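6-phospho-beta-d glycosidase (Streptococcus pyogenes, PDB 5FOO) hydrolyses 6-phosphorylated beta-glucosides, as a glycoside hydrolase of family 1 built on a TIM barrel. Local coordinates at residues S365-G370 and I390-E395; H414-I419 and N430-V435; I384-R389 and K447-W452. The protein carries 1 engineered substitution. All blocks are in the same frame, centred on the assembly; numbering follows the deposited sequence.

Contact 1 of 3, residues S365-G370 and I390-E395; sequences SENGVG and IQFLKE. With JAZ (6-phosphocyclophellitol), chain G.
At the C-terminal end of barrel strand 362-367, where the chain leaves the active site, Val369 settles onto the ring of Phe392 from helix 387-405. Three residues earlier, Glu366 OE2 is covalently bonded to C5 of 6-phosphocyclophellitol (1.5 Å), as expected of the catalytic nucleophile on the seventh strand of a family 1 glycosidase. Phe392 packs against this chain on the side away from the ligand. Val369 CB stands over the centre of the Phe392 ring in a CH-pi contact, 3.6 Å from the centroid and 8° off the ring normal. Phe392 has CG trans to its backbone N (chi1 179°), which carries the ring to the loop. Gly368 O comes obliquely to the far end of the ring, 3.1 Å from Phe392 CZ. The Asn367 amide lies at 21° to the ring plane, with ND2 3.9 Å from Phe392 CE1. Leu393 CD2 touches Asn367 OD1 at 3.8 Å. The Asn367 amide is hydrogen-bonded elsewhere, OD1 to Tyr413 OH and ND2 to Phe298 O. Leu393 also packs on Tyr413 and Val415 of strand 410-416, while Trp452 of helix 448-459 packs on Ile390, Leu393 and Lys394.

Contact 2 of 3, residues H414-I419 and N430-V435; sequences HVWTPI and NRYGLV. With JAZ (6-phosphocyclophellitol), chain G.
Trp416 turns the edge of its indole toward the face of Tyr432, a T-shaped pair with ring planes at 82° and the centroid of the five-membered ring 5.2 Å from that of the phenol. Trp416 CD1 does the touching, 3.7 Å from Tyr432 CG, which lies close to the indole plane. One face of the indole lies against the ligand, where C3 of 6-phosphocyclophellitol stands 3.4 Å above the plane, offset toward the rim; Thr417 CB backs the opposite face. Tyr432 directs its phenol in another direction, toward the phosphate, with CG trans to the carbonyl carbon (chi1 -76°). Its OH donates a hydrogen bond to phosphate oxygen O13 that is modelled at 2.4 Å, a length too short to be taken at face value. The two nearly perpendicular rings serve different parts of one ligand, the indole the cyclitol and the phenol the phosphate. Trp416 lies on barrel strand 410-416, the eighth, and the chain after it runs against the loop that carries Tyr432. Leu434 N bonds to Thr417 O (3.1 Å), and Val435 N bonds to Pro418 O (2.9 Å). A single beta bridge joins Ile419 to Val435, and the two side chains lie alongside each other and point the same way, CG1 of Ile419 3.9 Å from CB of Val435. Thr417 OG1 is held by the Ala13 carbonyl of the first barrel strand, and Leu434 packs against Ala450 and Phe453 of helix 448-459.

Contact 3 of 3, residues I384-R389 and K447-W452; sequences IQDDYR and KASAYW
The carboxylate of Asp386 faces the first turn of helix 448-459 with both oxygens and is gripped along its rim. OD1 accepts the backbone N-H of Ser449 (2.8 Å) and OD2 the hydroxyl of Ser449 OG (2.6 Å), each met on the syn side, 18° and 24° out of the carboxylate plane. The anti lone pair of OD2 takes Arg389 NH1 in a salt bridge of 2.8 Å, and OD2 in turn lies at the edge of the guanidinium, near its plane. Lys447 NZ approaches that guanidinium obliquely. The Tyr388 ring has Asp386 CA over one face and Arg389 NH2 at its edge. Asp386 is the centre of an inverse gamma turn just before helix 387-405, and a chi1 of 55° turns its carboxylate toward the start of helix 448-459. Beside it, Ala448 N bonds to Ile384 O (3.0 Å). Lys447 extends along Ile384, its CG 4.0 Å from Ile384 CB, so that the lysine's aliphatic part covers the isoleucine and carries the amine on to its acidic partners. Although Arg389 NH1 and Lys447 NZ are only 3.5 Å apart, both cations form salt bridges to Glu374, and Lys447 also forms a salt bridge to Asp420 and a hydrogen bond to the Gly433 carbonyl. Three donors on Asp386, a start-of-helix amide among them, would probably favour its ionised form and fix its rotation. The acids around the two basic groups are likewise likely to offset the cost of bringing them together, in a buried polar network that joins the starts of two helices.

In the fold
From the N terminus, strand 362-367 comes first, and contact 1 closes some twenty residues on, at 390-395, within helix 387-405. Contact 3 opens within that interval, at 384-389, so contacts 1 and 3 cross along the sequence and share the helix. The chain then continues into strand 410-416, the neighbour of 362-367 in the barrel, where contact 2 opens and closes as a short loop at 430-435. Only afterwards does 447-452 complete contact 3, whose long loop encloses contact 2. Contacts 1 and 2 meet through backbone pairing of Asn367 with His414 and Trp416, and both reach the ligand. Arg389 NH2 ties contact 3 to the Val369 carbonyl of contact 1, and a backbone bond of Lys447 with Leu434 ties it to contact 2.

Contact 1 of 3, residues S365-G370 and I390-E395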
loop_
_atom_site.group_PDB
_atom_site.type_symbol
_atom_site.label_atom_id
_atom_site.label_comp_id
_atom_site.label_asym_id
_atom_site.label_seq_id
_atom_site.Cartn_x
_atom_site.Cartn_y
_atom_site.Cartn_z
ATOM N N SER A 365 1.183 4.396 6.976
ATOM C CA SER A 365 -0.089 4.050 6.348
ATOM C C SER A 365 -0.428 2.575 6.371
ATOM O O SER A 365 -1.590 2.197 6.029
ATOM C CB SER A 365 -0.111 4.593 4.892
ATOM O OG SER A 365 1.177 4.408 4.285
ATOM N N GLU A 366 0.534 1.737 6.782
ATOM C CA GLU A 366 0.268 0.302 6.859
ATOM C C GLU A 366 1.315 -0.304 7.797
ATOM O O GLU A 366 2.466 -0.365 7.473
ATOM C CB GLU A 366 0.395 -0.329 5.451
ATOM C CG GLU A 366 0.252 -1.846 5.368
ATOM C CD GLU A 366 0.775 -2.494 4.090
ATOM O OE1 GLU A 366 1.632 -1.949 3.394
ATOM O OE2 GLU A 366 0.266 -3.704 3.785
ATOM N N ASN A 367 0.910 -0.723 8.968
ATOM C CA ASN A 367 1.855 -1.314 9.895
ATOM C C ASN A 367 1.057 -2.339 10.609
ATOM O O ASN A 367 0.033 -2.000 11.124
ATOM C CB ASN A 367 2.411 -0.270 10.880
ATOM C CG ASN A 367 3.299 -0.862 11.916
ATOM O OD1 ASN A 367 2.957 -0.915 13.088
ATOM N ND2 ASN A 367 4.443 -1.327 11.489
ATOM N N GLY A 368 1.515 -3.597 10.605
ATOM C CA GLY A 368 0.849 -4.678 11.298
ATOM C C GLY A 368 1.664 -5.946 11.222
ATOM O O GLY A 368 2.773 -5.977 10.627
ATOM N N VAL A 369 1.119 -6.962 11.863
ATOM C CA VAL A 369 1.757 -8.279 11.985
ATOM C C VAL A 369 0.696 -9.372 11.777
ATOM O O VAL A 369 -0.421 -9.324 12.326
ATOM C CB VAL A 369 2.489 -8.480 13.345
ATOM C CG1 VAL A 369 1.545 -8.444 14.538
ATOM C CG2 VAL A 369 3.264 -9.811 13.314
ATOM N N GLY A 370 1.080 -10.353 10.971
ATOM C CA GLY A 370 0.207 -11.403 10.504
ATOM C C GLY A 370 0.651 -12.746 11.087
ATOM O O GLY A 370 1.854 -13.053 11.045
ATOM N N ILE A 390 -0.474 -6.590 20.028
ATOM C CA ILE A 390 -0.315 -5.452 20.959
ATOM C C ILE A 390 1.136 -5.061 21.139
ATOM O O ILE A 390 1.523 -3.899 20.883
ATOM C CB ILE A 390 -0.949 -5.760 22.303
ATOM C CG1 ILE A 390 -2.476 -5.864 22.097
ATOM C CG2 ILE A 390 -0.560 -4.699 23.358
ATOM C CD1 ILE A 390 -3.263 -6.295 23.334
ATOM N N GLN A 391 1.966 -6.041 21.489
ATOM C CA GLN A 391 3.364 -5.789 21.625
ATOM C C GLN A 391 3.985 -5.250 20.323
ATOM O O GLN A 391 4.698 -4.218 20.319
ATOM C CB GLN A 391 4.069 -7.067 22.036
ATOM C CG GLN A 391 5.541 -6.891 22.310
ATOM C CD GLN A 391 5.742 -6.000 23.534
ATOM O OE1 GLN A 391 4.898 -5.995 24.467
ATOM N NE2 GLN A 391 6.828 -5.211 23.527
ATOM N N PHE A 392 3.763 -5.931 19.203
ATOM C CA PHE A 392 4.314 -5.446 17.924
ATOM C C PHE A 392 3.860 -3.991 17.661
ATOM O O PHE A 392 4.673 -3.151 17.314
ATOM C CB PHE A 392 3.879 -6.400 16.782
ATOM C CG PHE A 392 4.350 -6.035 15.376
ATOM C CD1 PHE A 392 3.675 -5.083 14.609
ATOM C CD2 PHE A 392 5.370 -6.762 14.745
ATOM C CE1 PHE A 392 4.070 -4.812 13.289
ATOM C CE2 PHE A 392 5.734 -6.504 13.458
ATOM C CZ PHE A 392 5.091 -5.544 12.706
ATOM N N LEU A 393 2.558 -3.736 17.715
ATOM C CA LEU A 393 2.050 -2.356 17.408
ATOM C C LEU A 393 2.665 -1.337 18.368
ATOM O O LEU A 393 3.186 -0.318 17.948
ATOM C CB LEU A 393 0.526 -2.294 17.414
ATOM C CG LEU A 393 -0.171 -3.181 16.346
ATOM C CD1 LEU A 393 -1.664 -3.090 16.508
ATOM C CD2 LEU A 393 0.222 -2.919 14.908
ATOM N N LYS A 394 2.701 -1.693 19.644
ATOM C CA LYS A 394 3.245 -0.832 20.711
ATOM C C LYS A 394 4.677 -0.452 20.431
ATOM O O LYS A 394 5.012 0.737 20.428
ATOM C CB LYS A 394 3.111 -1.530 22.076
ATOM C CG LYS A 394 3.632 -0.764 23.262
ATOM C CD LYS A 394 2.833 -1.088 24.521
ATOM C CE LYS A 394 3.454 -0.337 25.705
ATOM N NZ LYS A 394 2.566 -0.191 26.889
ATOM N N GLU A 395 5.534 -1.433 20.136
ATOM C CA GLU A 395 6.931 -1.092 19.765
ATOM C C GLU A 395 7.071 -0.182 18.558
ATOM O O GLU A 395 7.956 0.687 18.542
ATOM C CB GLU A 395 7.806 -2.350 19.523
ATOM C CG GLU A 395 8.035 -3.178 20.783
ATOM C CD GLU A 395 8.703 -4.535 20.514
ATOM O OE1 GLU A 395 9.467 -4.664 19.526
ATOM O OE2 GLU A 395 8.435 -5.482 21.293
HETATM C C2 JAZ G . -1.016 -6.773 2.364
HETATM C C3 JAZ G . -1.393 -5.344 1.920
HETATM C C4 JAZ G . -0.147 -4.553 1.538
HETATM C C5 JAZ G . 0.860 -4.465 2.676
HETATM C C6 JAZ G . 1.168 -5.842 3.221
HETATM C C7 JAZ G . -0.093 -6.632 3.570
HETATM C C8 JAZ G . 0.222 -7.958 4.257
HETATM O O9 JAZ G . 0.955 -8.752 3.328
HETATM P P10 JAZ G . 0.810 -10.333 3.384
HETATM O O11 JAZ G . 1.659 -10.804 2.256
HETATM O O12 JAZ G . -0.601 -10.743 3.459
HETATM O O13 JAZ G . 1.364 -10.735 4.680
HETATM O O14 JAZ G . 2.004 -6.551 2.297
HETATM O O15 JAZ G . -2.175 -7.498 2.790
HETATM O O16 JAZ G . -2.218 -5.475 0.789
HETATM O O17 JAZ G . -0.511 -3.255 1.102
#

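Contact 2 of 3, residues H414-I419 and N430-V435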
loop_
_atom_site.group_PDB
_atom_site.type_symbol
_atom_site.label_atom_id
_atom_site.label_comp_id
_atom_site.label_asym_id
_atom_site.label_seq_id
_atom_site.Cartn_x
_atom_site.Cartn_y
_atom_site.Cartn_z
ATOM N N HIS A 414 -1.962 4.053 10.768
ATOM C CA HIS A 414 -2.997 3.144 10.344
ATOM C C HIS A 414 -2.438 1.673 10.509
ATOM O O HIS A 414 -1.437 1.292 9.931
ATOM C CB HIS A 414 -3.411 3.441 8.876
ATOM C CG HIS A 414 -4.528 4.427 8.721
ATOM N ND1 HIS A 414 -5.190 4.611 7.533
ATOM C CD2 HIS A 414 -5.132 5.252 9.618
ATOM C CE1 HIS A 414 -6.145 5.513 7.695
ATOM N NE2 HIS A 414 -6.123 5.915 8.958
ATOM N N VAL A 415 -3.157 0.871 11.267
ATOM C CA VAL A 415 -2.886 -0.519 11.445
ATOM C C VAL A 415 -3.369 -1.291 10.181
ATOM O O VAL A 415 -4.513 -1.178 9.746
ATOM C CB VAL A 415 -3.608 -1.093 12.677
ATOM C CG1 VAL A 415 -3.234 -2.573 12.804
ATOM C CG2 VAL A 415 -3.209 -0.356 13.951
ATOM N N TRP A 416 -2.485 -2.117 9.628
ATOM C CA TRP A 416 -2.913 -3.174 8.731
ATOM C C TRP A 416 -3.318 -4.452 9.501
ATOM O O TRP A 416 -2.423 -5.026 10.150
ATOM C CB TRP A 416 -1.864 -3.511 7.689
ATOM C CG TRP A 416 -2.494 -4.403 6.666
ATOM C CD1 TRP A 416 -2.611 -5.791 6.695
ATOM C CD2 TRP A 416 -3.129 -3.973 5.527
ATOM N NE1 TRP A 416 -3.336 -6.222 5.615
ATOM C CE2 TRP A 416 -3.635 -5.132 4.856
ATOM C CE3 TRP A 416 -3.301 -2.718 4.947
ATOM C CZ2 TRP A 416 -4.326 -5.043 3.676
ATOM C CZ3 TRP A 416 -3.980 -2.626 3.761
ATOM C CH2 TRP A 416 -4.472 -3.767 3.118
ATOM N N THR A 417 -4.565 -4.522 9.911
ATOM C CA THR A 417 -5.754 -4.244 9.120
ATOM C C THR A 417 -6.897 -4.221 10.160
ATOM O O THR A 417 -6.817 -4.934 11.168
ATOM C CB THR A 417 -5.985 -5.130 7.918
ATOM O OG1 THR A 417 -6.899 -4.464 7.040
ATOM C CG2 THR A 417 -6.516 -6.477 8.355
ATOM N N PRO A 418 -7.930 -3.397 9.966
ATOM C CA PRO A 418 -8.969 -3.430 11.002
ATOM C C PRO A 418 -9.639 -4.791 11.237
ATOM O O PRO A 418 -9.817 -5.197 12.373
ATOM C CB PRO A 418 -10.001 -2.437 10.476
ATOM C CG PRO A 418 -9.161 -1.450 9.812
ATOM C CD PRO A 418 -8.147 -2.252 9.058
ATOM N N ILE A 419 -10.055 -5.422 10.156
ATOM C CA ILE A 419 -10.733 -6.683 10.168
ATOM C C ILE A 419 -9.993 -7.636 9.223
ATOM O O ILE A 419 -9.671 -7.258 8.109
ATOM C CB ILE A 419 -12.174 -6.495 9.676
ATOM C CG1 ILE A 419 -12.938 -5.545 10.611
ATOM C CG2 ILE A 419 -12.891 -7.851 9.564
ATOM C CD1 ILE A 419 -14.267 -5.079 10.060
ATOM N N ASN A 430 -2.562 -16.024 7.084
ATOM C CA ASN A 430 -2.095 -15.192 8.168
ATOM C C ASN A 430 -3.076 -14.029 8.384
ATOM O O ASN A 430 -3.454 -13.369 7.425
ATOM C CB ASN A 430 -0.721 -14.628 7.871
ATOM C CG ASN A 430 0.292 -15.699 7.479
ATOM O OD1 ASN A 430 0.768 -15.738 6.323
ATOM N ND2 ASN A 430 0.654 -16.516 8.418
ATOM N N ARG A 431 -3.498 -13.869 9.646
ATOM C CA ARG A 431 -4.505 -12.888 10.085
ATOM C C ARG A 431 -3.765 -11.695 10.643
ATOM O O ARG A 431 -2.845 -11.877 11.409
ATOM C CB ARG A 431 -5.428 -13.509 11.131
ATOM C CG ARG A 431 -6.053 -14.875 10.749
ATOM C CD ARG A 431 -6.865 -14.707 9.491
ATOM N NE ARG A 431 -7.648 -15.876 9.100
ATOM C CZ ARG A 431 -8.927 -16.056 9.353
ATOM N NH1 ARG A 431 -9.650 -15.170 10.053
ATOM N NH2 ARG A 431 -9.497 -17.159 8.915
ATOM N N TYR A 432 -4.116 -10.515 10.147
ATOM C CA TYR A 432 -3.586 -9.212 10.599
ATOM C C TYR A 432 -4.586 -8.334 11.413
ATOM O O TYR A 432 -4.228 -7.291 11.884
ATOM C CB TYR A 432 -3.156 -8.380 9.368
ATOM C CG TYR A 432 -1.847 -8.781 8.698
ATOM C CD1 TYR A 432 -1.784 -9.803 7.747
ATOM C CD2 TYR A 432 -0.670 -8.106 8.995
ATOM C CE1 TYR A 432 -0.579 -10.149 7.118
ATOM C CE2 TYR A 432 0.536 -8.434 8.372
ATOM C CZ TYR A 432 0.588 -9.468 7.433
ATOM O OH TYR A 432 1.823 -9.762 6.855
ATOM N N GLY A 433 -5.831 -8.757 11.576
ATOM C CA GLY A 433 -6.867 -7.887 12.081
ATOM C C GLY A 433 -6.704 -7.540 13.533
ATOM O O GLY A 433 -6.190 -8.354 14.363
ATOM N N LEU A 434 -7.175 -6.346 13.870
ATOM C CA LEU A 434 -7.542 -6.072 15.264
ATOM C C LEU A 434 -8.853 -6.824 15.597
ATOM O O LEU A 434 -9.183 -7.059 16.739
ATOM C CB LEU A 434 -7.812 -4.569 15.416
ATOM C CG LEU A 434 -6.688 -3.620 15.114
ATOM C CD1 LEU A 434 -7.235 -2.196 15.072
ATOM C CD2 LEU A 434 -5.540 -3.768 16.121
ATOM N N VAL A 435 -9.633 -7.113 14.578
ATOM C CA VAL A 435 -10.923 -7.753 14.695
ATOM C C VAL A 435 -10.913 -8.982 13.801
ATOM O O VAL A 435 -10.627 -8.903 12.608
ATOM C CB VAL A 435 -12.043 -6.813 14.217
ATOM C CG1 VAL A 435 -13.417 -7.483 14.323
ATOM C CG2 VAL A 435 -12.000 -5.498 15.036
HETATM C C2 JAZ G . -1.016 -6.773 2.364
HETATM C C3 JAZ G . -1.393 -5.344 1.920
HETATM C C4 JAZ G . -0.147 -4.553 1.538
HETATM C C5 JAZ G . 0.860 -4.465 2.676
HETATM C C6 JAZ G . 1.168 -5.842 3.221
HETATM C C7 JAZ G . -0.093 -6.632 3.570
HETATM C C8 JAZ G . 0.222 -7.958 4.257
HETATM O O9 JAZ G . 0.955 -8.752 3.328
HETATM P P10 JAZ G . 0.810 -10.333 3.384
HETATM O O11 JAZ G . 1.659 -10.804 2.256
HETATM O O12 JAZ G . -0.601 -10.743 3.459
HETATM O O13 JAZ G . 1.364 -10.735 4.680
HETATM O O14 JAZ G . 2.004 -6.551 2.297
HETATM O O15 JAZ G . -2.175 -7.498 2.790
HETATM O O16 JAZ G . -2.218 -5.475 0.789
HETATM O O17 JAZ G . -0.511 -3.255 1.102
#

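Contact 3 of 3, residues I384-R389 and K447-W452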
loop_
_atom_site.group_PDB
_atom_site.type_symbol
_atom_site.label_atom_id
_atom_site.label_comp_id
_atom_site.label_asym_id
_atom_site.label_seq_id
_atom_site.Cartn_x
_atom_site.Cartn_y
_atom_site.Cartn_z
ATOM N N ILE A 384 -9.877 -13.767 20.900
ATOM C CA ILE A 384 -8.475 -13.945 20.617
ATOM C C ILE A 384 -7.602 -13.013 21.456
ATOM O O ILE A 384 -7.754 -11.831 21.376
ATOM C CB ILE A 384 -8.179 -13.759 19.114
ATOM C CG1 ILE A 384 -8.918 -14.826 18.286
ATOM C CG2 ILE A 384 -6.685 -13.886 18.857
ATOM C CD1 ILE A 384 -8.839 -14.640 16.776
ATOM N N GLN A 385 -6.687 -13.575 22.253
ATOM C CA GLN A 385 -5.739 -12.807 23.070
ATOM C C GLN A 385 -4.481 -12.624 22.338
ATOM O O GLN A 385 -3.505 -13.309 22.597
ATOM C CB GLN A 385 -5.427 -13.533 24.378
ATOM C CG GLN A 385 -6.678 -13.803 25.175
ATOM C CD GLN A 385 -7.521 -12.545 25.404
ATOM O OE1 GLN A 385 -8.626 -12.420 24.876
ATOM N NE2 GLN A 385 -7.002 -11.618 26.179
ATOM N N ASP A 386 -4.477 -11.647 21.441
ATOM C CA ASP A 386 -3.331 -11.413 20.560
ATOM C C ASP A 386 -2.352 -10.462 21.163
ATOM O O ASP A 386 -2.109 -9.369 20.600
ATOM C CB ASP A 386 -3.787 -10.934 19.162
ATOM C CG ASP A 386 -4.695 -9.687 19.193
ATOM O OD1 ASP A 386 -5.323 -9.350 20.232
ATOM O OD2 ASP A 386 -4.843 -9.068 18.131
ATOM N N ASP A 387 -1.757 -10.835 22.301
ATOM C CA ASP A 387 -0.760 -9.943 22.926
ATOM C C ASP A 387 0.512 -9.775 22.106
ATOM O O ASP A 387 1.153 -8.731 22.216
ATOM C CB ASP A 387 -0.499 -10.164 24.428
ATOM C CG ASP A 387 -0.402 -11.581 24.807
ATOM O OD1 ASP A 387 0.315 -12.351 24.118
ATOM O OD2 ASP A 387 -1.064 -11.923 25.819
ATOM N N TYR A 388 0.881 -10.776 21.289
ATOM C CA TYR A 388 1.924 -10.582 20.282
ATOM C C TYR A 388 1.631 -9.351 19.371
ATOM O O TYR A 388 2.530 -8.647 18.996
ATOM C CB TYR A 388 2.123 -11.819 19.421
ATOM C CG TYR A 388 0.832 -12.368 18.874
ATOM C CD1 TYR A 388 0.116 -13.328 19.579
ATOM C CD2 TYR A 388 0.346 -11.965 17.638
ATOM C CE1 TYR A 388 -1.102 -13.824 19.089
ATOM C CE2 TYR A 388 -0.849 -12.477 17.120
ATOM C CZ TYR A 388 -1.562 -13.405 17.859
ATOM O OH TYR A 388 -2.733 -13.910 17.417
ATOM N N ARG A 389 0.372 -9.118 18.995
ATOM C CA ARG A 389 0.030 -7.992 18.085
ATOM C C ARG A 389 0.085 -6.622 18.822
ATOM O O ARG A 389 0.637 -5.637 18.334
ATOM C CB ARG A 389 -1.347 -8.222 17.461
ATOM C CG ARG A 389 -1.735 -7.119 16.489
ATOM C CD ARG A 389 -2.892 -7.508 15.615
ATOM N NE ARG A 389 -2.479 -8.600 14.768
ATOM C CZ ARG A 389 -2.911 -9.854 14.856
ATOM N NH1 ARG A 389 -3.830 -10.226 15.770
ATOM N NH2 ARG A 389 -2.390 -10.765 13.997
ATOM N N LYS A 447 -10.561 -8.585 18.695
ATOM C CA LYS A 447 -9.504 -9.272 19.429
ATOM C C LYS A 447 -9.060 -8.344 20.544
ATOM O O LYS A 447 -9.428 -7.136 20.579
ATOM C CB LYS A 447 -8.309 -9.636 18.522
ATOM C CG LYS A 447 -8.684 -10.235 17.195
ATOM C CD LYS A 447 -7.445 -10.666 16.392
ATOM C CE LYS A 447 -7.820 -11.059 14.967
ATOM N NZ LYS A 447 -6.699 -11.034 13.996
ATOM N N ALA A 448 -8.277 -8.885 21.476
ATOM C CA ALA A 448 -7.715 -8.029 22.510
ATOM C C ALA A 448 -7.017 -6.779 21.966
ATOM O O ALA A 448 -7.012 -5.752 22.642
ATOM C CB ALA A 448 -6.739 -8.784 23.372
ATOM N N SER A 449 -6.386 -6.867 20.802
ATOM C CA SER A 449 -5.640 -5.715 20.304
ATOM C C SER A 449 -6.593 -4.600 19.896
ATOM O O SER A 449 -6.211 -3.455 19.956
ATOM C CB SER A 449 -4.720 -6.060 19.146
ATOM O OG SER A 449 -5.500 -6.588 18.143
ATOM N N ALA A 450 -7.828 -4.921 19.543
ATOM C CA ALA A 450 -8.807 -3.880 19.217
ATOM C C ALA A 450 -9.105 -2.969 20.414
ATOM O O ALA A 450 -9.271 -1.754 20.214
ATOM C CB ALA A 450 -10.100 -4.495 18.713
ATOM N N TYR A 451 -9.228 -3.558 21.623
ATOM C CA TYR A 451 -9.478 -2.802 22.859
ATOM C C TYR A 451 -8.232 -2.075 23.294
ATOM O O TYR A 451 -8.318 -0.961 23.823
ATOM C CB TYR A 451 -10.081 -3.676 23.990
ATOM C CG TYR A 451 -11.418 -4.205 23.559
ATOM C CD1 TYR A 451 -12.534 -3.347 23.424
ATOM C CD2 TYR A 451 -11.576 -5.537 23.238
ATOM C CE1 TYR A 451 -13.756 -3.826 22.980
ATOM C CE2 TYR A 451 -12.770 -6.023 22.774
ATOM C CZ TYR A 451 -13.840 -5.168 22.649
ATOM O OH TYR A 451 -14.992 -5.691 22.205
ATOM N N TRP A 452 -7.065 -2.628 23.034
ATOM C CA TRP A 452 -5.857 -1.902 23.349
ATOM C C TRP A 452 -5.713 -0.661 22.451
ATOM O O TRP A 452 -5.354 0.448 22.947
ATOM C CB TRP A 452 -4.624 -2.766 23.278
ATOM C CG TRP A 452 -3.329 -2.005 23.376
ATOM C CD1 TRP A 452 -2.616 -1.676 24.513
ATOM C CD2 TRP A 452 -2.572 -1.525 22.275
ATOM N NE1 TRP A 452 -1.489 -0.964 24.160
ATOM C CE2 TRP A 452 -1.445 -0.865 22.793
ATOM C CE3 TRP A 452 -2.766 -1.557 20.874
ATOM C CZ2 TRP A 452 -0.502 -0.261 21.969
ATOM C CZ3 TRP A 452 -1.833 -0.956 20.060
ATOM C CH2 TRP A 452 -0.700 -0.332 20.608
#